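Local coordinates for protein antitoxin RnlB (Escherichia coli, PDB 6Y2P) that acts as the labile antitoxin of a type II toxin-antitoxin system, inhibiting the endonuclease activity of its cognate toxin RnlA but not that of the non-cognate toxin LsoA, at residues C[1-6]-C[95-100]; C[27-32]-C[71-76]. All coordinates share one frame; numbering follows the deposited sequence.

Contact 1 of 2, residues C[1-6]-C[95-100]; sequences MFEITG and TFTLRN
Glu3 and Thr5 on strand 2-7, outermost in the mixed sheet within this chain, meet Thr97 in the last turn of helix 88-99, an alpha/beta packing of helix on sheet. The nearest CA pair, Thr5 CA and Thr97 CA, is 7.5 Å apart; no hydrogen bond crosses, and the contacts between the segments within 4.5 Å are between side chains. Residues 3 and 5 lie two apart on the strand and therefore turn to the same side, whereas Ile4 touches helix 29-39 at Leu36.

Thr97 reaches the strand with both branches. Its chi1 of -66°, measured on OG1, leaves the methyl CG2 anti to the backbone N. Thr97 CG2 and the Glu3 carboxylate approach from opposite directions, OE1 at 3.8 Å and OE2 at 4.1 Å from Thr97 CG2. Glu3 arrives extended, with CG anti to its backbone N (chi1 168°). Thr5 approaches at a slant with its methyl, CG2 lying 3.7 Å from Thr97 OG1 and 4.0 Å from Thr97 CG2.

Thr97 OG1 bonds back to Lys93 O one helical turn earlier, Glu3 OE1 bonds to Tyr104 OH, and Thr5 OG1 bonds weakly to Val16 O. With the Thr97 hydroxyl tied to its own helix and the carboxylate to Tyr104, what remains across the contact is small van der Waals packing, 102 Å² in all, made mainly by two threonine methyls.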
loop_
_atom_site.group_PDB
_atom_site.type_symbol
_atom_site.label_atom_id
_atom_site.label_comp_id
_atom_site.label_asym_id
_atom_site.label_seq_id
_atom_site.Cartn_x
_atom_site.Cartn_y
_atom_site.Cartn_z
ATOM N N MET C 1 -20.555 -24.200 -14.334
ATOM C CA MET C 1 -20.085 -23.103 -13.493
ATOM C C MET C 1 -20.462 -23.346 -12.040
ATOM O O MET C 1 -19.915 -22.730 -11.100
ATOM C CB MET C 1 -20.677 -21.783 -13.965
ATOM C CG MET C 1 -19.906 -20.596 -13.472
ATOM S SD MET C 1 -20.516 -19.085 -14.192
ATOM C CE MET C 1 -20.113 -19.359 -15.923
ATOM N N PHE C 2 -21.368 -24.303 -11.874
ATOM C CA PHE C 2 -21.899 -24.663 -10.585
ATOM C C PHE C 2 -22.187 -26.150 -10.599
ATOM O O PHE C 2 -22.342 -26.756 -11.661
ATOM C CB PHE C 2 -23.188 -23.887 -10.277
ATOM C CG PHE C 2 -24.287 -24.156 -11.246
ATOM C CD1 PHE C 2 -24.397 -23.414 -12.408
ATOM C CD2 PHE C 2 -25.203 -25.174 -11.014
ATOM C CE1 PHE C 2 -25.412 -23.686 -13.330
ATOM C CE2 PHE C 2 -26.220 -25.446 -11.926
ATOM C CZ PHE C 2 -26.318 -24.699 -13.083
ATOM N N GLU C 3 -22.348 -26.698 -9.390
ATOM C CA GLU C 3 -22.752 -28.077 -9.137
ATOM C C GLU C 3 -23.713 -28.084 -7.961
ATOM O O GLU C 3 -23.401 -27.530 -6.900
ATOM C CB GLU C 3 -21.564 -28.981 -8.810
ATOM C CG GLU C 3 -21.974 -30.357 -8.266
ATOM C CD GLU C 3 -20.926 -31.428 -8.548
ATOM O OE1 GLU C 3 -19.819 -31.051 -8.993
ATOM O OE2 GLU C 3 -21.209 -32.636 -8.348
ATOM N N ILE C 4 -24.890 -28.664 -8.160
ATOM C CA ILE C 4 -25.800 -28.882 -7.043
ATOM C C ILE C 4 -25.352 -30.105 -6.257
ATOM O O ILE C 4 -25.368 -31.231 -6.767
ATOM C CB ILE C 4 -27.250 -28.993 -7.531
ATOM C CG1 ILE C 4 -27.676 -27.604 -7.985
ATOM C CG2 ILE C 4 -28.163 -29.420 -6.396
ATOM C CD1 ILE C 4 -28.002 -27.481 -9.430
ATOM N N THR C 5 -24.938 -29.884 -5.006
ATOM C CA THR C 5 -24.430 -30.949 -4.146
ATOM C C THR C 5 -25.512 -31.553 -3.264
ATOM O O THR C 5 -25.431 -32.740 -2.934
ATOM C CB THR C 5 -23.293 -30.418 -3.268
ATOM O OG1 THR C 5 -23.739 -29.264 -2.549
ATOM C CG2 THR C 5 -22.084 -30.048 -4.120
ATOM N N GLY C 6 -26.540 -30.783 -2.909
ATOM C CA GLY C 6 -27.606 -31.309 -2.071
ATOM C C GLY C 6 -28.944 -30.699 -2.420
ATOM O O GLY C 6 -29.037 -29.540 -2.837
ATOM N N THR C 95 -16.841 -30.802 1.013
ATOM C CA THR C 95 -15.452 -31.245 1.053
ATOM C C THR C 95 -15.252 -32.491 0.198
ATOM O O THR C 95 -14.273 -32.591 -0.556
ATOM C CB THR C 95 -15.037 -31.521 2.496
ATOM O OG1 THR C 95 -15.067 -30.292 3.224
ATOM C CG2 THR C 95 -13.637 -32.099 2.563
ATOM N N PHE C 96 -16.177 -33.448 0.297
ATOM C CA PHE C 96 -16.086 -34.654 -0.524
ATOM C C PHE C 96 -16.172 -34.321 -2.007
ATOM O O PHE C 96 -15.385 -34.842 -2.813
ATOM C CB PHE C 96 -17.193 -35.628 -0.136
ATOM C CG PHE C 96 -17.095 -36.973 -0.787
ATOM C CD1 PHE C 96 -15.978 -37.766 -0.612
ATOM C CD2 PHE C 96 -18.154 -37.477 -1.522
ATOM C CE1 PHE C 96 -15.902 -39.026 -1.181
ATOM C CE2 PHE C 96 -18.092 -38.730 -2.095
ATOM C CZ PHE C 96 -16.965 -39.509 -1.929
ATOM N N THR C 97 -17.105 -33.430 -2.378
ATOM C CA THR C 97 -17.275 -33.092 -3.789
ATOM C C THR C 97 -16.000 -32.484 -4.354
ATOM O O THR C 97 -15.567 -32.842 -5.458
ATOM C CB THR C 97 -18.485 -32.161 -3.962
ATOM O OG1 THR C 97 -19.693 -32.859 -3.615
ATOM C CG2 THR C 97 -18.596 -31.657 -5.400
ATOM N N LEU C 98 -15.337 -31.629 -3.571
ATOM C CA LEU C 98 -14.062 -31.066 -4.002
ATOM C C LEU C 98 -13.017 -32.158 -4.130
ATOM O O LEU C 98 -12.290 -32.221 -5.127
ATOM C CB LEU C 98 -13.573 -30.027 -2.992
ATOM C CG LEU C 98 -14.178 -28.638 -2.994
ATOM C CD1 LEU C 98 -13.731 -27.895 -1.778
ATOM C CD2 LEU C 98 -13.715 -27.940 -4.231
ATOM N N ARG C 99 -13.004 -33.100 -3.191
ATOM C CA ARG C 99 -11.937 -34.080 -3.244
ATOM C C ARG C 99 -12.105 -35.032 -4.414
ATOM O O ARG C 99 -11.105 -35.559 -4.906
ATOM C CB ARG C 99 -11.873 -34.848 -1.923
ATOM C CG ARG C 99 -10.777 -34.316 -1.002
ATOM C CD ARG C 99 -10.395 -35.292 0.086
ATOM N NE ARG C 99 -11.127 -35.024 1.322
ATOM C CZ ARG C 99 -10.559 -34.615 2.451
ATOM N NH1 ARG C 99 -9.245 -34.419 2.496
ATOM N NH2 ARG C 99 -11.299 -34.401 3.532
ATOM N N ASN C 100 -13.319 -35.173 -4.940
ATOM C CA ASN C 100 -13.573 -36.003 -6.112
ATOM C C ASN C 100 -13.405 -35.253 -7.428
ATOM O O ASN C 100 -13.607 -35.848 -8.488
ATOM C CB ASN C 100 -14.979 -36.587 -6.064
ATOM C CG ASN C 100 -15.195 -37.482 -4.879
ATOM O OD1 ASN C 100 -14.238 -37.908 -4.247
ATOM N ND2 ASN C 100 -16.457 -37.752 -4.545
#

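Contact 2 of 2, residues C[27-32]-C[71-76]; sequences SSVNEI and GRIMLD
Ile73 on strand 72-81 packs against Val29 at the start of helix 29-39, the helix of a beta-alpha-beta crossover linking the adjacent parallel strands 13-19 and 46-51. The helix thus reaches past the strands it connects to the strand that is outermost in the mixed sheet within this chain, with Val29 CA and Ile73 CA 7.3 Å apart.

Followed outward, the side chain of Ile73 runs along a single methyl, Val29 CG2. Its CB lies 3.8 Å from Val29 CG2. The branch methyl CG2 of Ile73 is likewise 3.8 Å from that carbon, while CG1 of Ile73 stands 4.0 Å from it. At the tip, Ile73 CD1 makes the nearest approach, 3.4 Å from Val29 CG2. The chain is extended (chi2 -171°), which carries CD1 onward toward the next helical turn, where Ile32 CG2 is 4.2 Å away. CD1 therefore touches residues i and i+3 on one flank of the helix.

Val29 spreads its two methyls over two partners: CG2, anti to its own backbone N, serves Ile73, and CG1 turns to Leu75, where the chain rounds a corner. Leu75 also packs on other protein chains of the assembly, so this apolar patch adjoins an intermolecular surface. No hydrogen bond spans the segments themselves, although the backbone N of Ile73 is bound by Glu33 OE1 from the same helix. The outer end of the patch is marked by Val29 CG1 at 4.2 Å from Leu75 CD2.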
loop_
_atom_site.group_PDB
_atom_site.type_symbol
_atom_site.label_atom_id
_atom_site.label_comp_id
_atom_site.label_asym_id
_atom_site.label_seq_id
_atom_site.Cartn_x
_atom_site.Cartn_y
_atom_site.Cartn_z
ATOM N N SER C 27 -23.484 -15.040 -11.174
ATOM C CA SER C 27 -23.586 -14.383 -12.464
ATOM C C SER C 27 -24.327 -15.267 -13.485
ATOM O O SER C 27 -24.573 -14.831 -14.615
ATOM C CB SER C 27 -22.205 -14.024 -12.979
ATOM O OG SER C 27 -21.702 -15.058 -13.819
ATOM N N SER C 28 -24.651 -16.509 -13.114
ATOM C CA SER C 28 -25.344 -17.457 -13.965
ATOM C C SER C 28 -26.691 -17.839 -13.372
ATOM O O SER C 28 -27.213 -18.927 -13.632
ATOM C CB SER C 28 -24.542 -18.741 -14.150
ATOM O OG SER C 28 -23.216 -18.470 -14.540
ATOM N N VAL C 29 -27.322 -16.946 -12.609
ATOM C CA VAL C 29 -28.369 -17.466 -11.736
ATOM C C VAL C 29 -29.528 -17.973 -12.549
ATOM O O VAL C 29 -30.223 -18.898 -12.124
ATOM C CB VAL C 29 -28.849 -16.394 -10.727
ATOM C CG1 VAL C 29 -29.923 -15.501 -11.328
ATOM C CG2 VAL C 29 -29.377 -17.081 -9.491
ATOM N N ASN C 30 -29.734 -17.439 -13.755
ATOM C CA ASN C 30 -30.936 -17.860 -14.461
ATOM C C ASN C 30 -30.790 -19.348 -14.815
ATOM O O ASN C 30 -31.724 -20.129 -14.597
ATOM C CB ASN C 30 -31.257 -16.900 -15.637
ATOM C CG ASN C 30 -32.055 -17.513 -16.806
ATOM O OD1 ASN C 30 -32.638 -18.577 -16.692
ATOM N ND2 ASN C 30 -32.223 -16.708 -17.858
ATOM N N GLU C 31 -29.578 -19.787 -15.214
ATOM C CA GLU C 31 -29.338 -21.224 -15.438
ATOM C C GLU C 31 -29.622 -22.039 -14.178
ATOM O O GLU C 31 -30.311 -23.067 -14.235
ATOM C CB GLU C 31 -27.889 -21.485 -15.873
ATOM C CG GLU C 31 -27.516 -21.090 -17.310
ATOM C CD GLU C 31 -26.660 -19.837 -17.377
ATOM O OE2 GLU C 31 -27.067 -18.814 -16.777
ATOM N N ILE C 32 -29.130 -21.570 -13.017
ATOM C CA ILE C 32 -29.379 -22.310 -11.782
ATOM C C ILE C 32 -30.875 -22.417 -11.525
ATOM O O ILE C 32 -31.367 -23.460 -11.076
ATOM C CB ILE C 32 -28.629 -21.686 -10.585
ATOM C CG1 ILE C 32 -27.129 -21.648 -10.837
ATOM C CG2 ILE C 32 -28.887 -22.436 -9.250
ATOM C CD1 ILE C 32 -26.570 -20.293 -10.617
ATOM N N GLY C 71 -39.873 -20.243 -7.843
ATOM C CA GLY C 71 -38.869 -20.689 -8.782
ATOM C C GLY C 71 -37.925 -19.615 -9.259
ATOM O O GLY C 71 -37.126 -19.871 -10.166
ATOM N N ARG C 72 -37.935 -18.438 -8.644
ATOM C CA ARG C 72 -37.039 -17.368 -9.047
ATOM C C ARG C 72 -36.150 -17.004 -7.857
ATOM O O ARG C 72 -36.647 -16.835 -6.740
ATOM C CB ARG C 72 -37.851 -16.178 -9.568
ATOM N N ILE C 73 -34.838 -16.948 -8.080
ATOM C CA ILE C 73 -33.877 -16.571 -7.041
ATOM C C ILE C 73 -33.874 -15.052 -6.878
ATOM O O ILE C 73 -33.588 -14.317 -7.827
ATOM C CB ILE C 73 -32.468 -17.113 -7.359
ATOM C CG1 ILE C 73 -32.516 -18.638 -7.482
ATOM C CG2 ILE C 73 -31.448 -16.730 -6.293
ATOM C CD1 ILE C 73 -31.162 -19.292 -7.578
ATOM N N MET C 74 -34.205 -14.587 -5.664
ATOM C CA MET C 74 -34.328 -13.164 -5.361
ATOM C C MET C 74 -32.983 -12.620 -4.907
ATOM O O MET C 74 -32.534 -12.906 -3.794
ATOM C CB MET C 74 -35.405 -12.944 -4.302
ATOM C CG MET C 74 -36.696 -13.642 -4.628
ATOM S SD MET C 74 -37.810 -12.666 -5.675
ATOM C CE MET C 74 -37.370 -13.194 -7.334
ATOM N N LEU C 75 -32.369 -11.795 -5.753
ATOM C CA LEU C 75 -30.990 -11.392 -5.560
ATOM C C LEU C 75 -30.800 -10.336 -4.482
ATOM O O LEU C 75 -29.665 -10.108 -4.044
ATOM C CB LEU C 75 -30.419 -10.876 -6.882
ATOM C CG LEU C 75 -30.584 -11.742 -8.122
ATOM C CD1 LEU C 75 -30.133 -10.939 -9.301
ATOM C CD2 LEU C 75 -29.708 -12.938 -7.965
ATOM N N ASP C 76 -31.843 -9.637 -4.073
ATOM C CA ASP C 76 -31.640 -8.628 -3.048
ATOM C C ASP C 76 -31.862 -9.168 -1.647
ATOM O O ASP C 76 -31.932 -8.381 -0.698
ATOM C CB ASP C 76 -32.541 -7.422 -3.316
ATOM C CG ASP C 76 -33.999 -7.731 -3.107
ATOM O OD1 ASP C 76 -34.408 -8.889 -3.375
ATOM O OD2 ASP C 76 -34.731 -6.809 -2.685
#

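How the contacts relate
The centres of the two contacts lie about 19 Å apart, on opposite sides of the centre of the chain. In sequence, contact 2 is nested inside the loop closed by contact 1, and helix 88-99 is the next element after strand 72-81. The sheet relates them: contact 1 sits on strand 2-7 and contact 2 on strand 72-81, the two outermost within the chain. Helix 29-39 links them physically, since Phe2 CD1 is 3.6 Å from Ile32 CG1, and Ile32 also belongs to contact 2. Phe2 faces that helix while its neighbour Glu3 faces helix 88-99. Helices thus cover both faces of the sheet, joining the N-terminal strand to a helix late in the chain and helix 29-39 to strand 72-81.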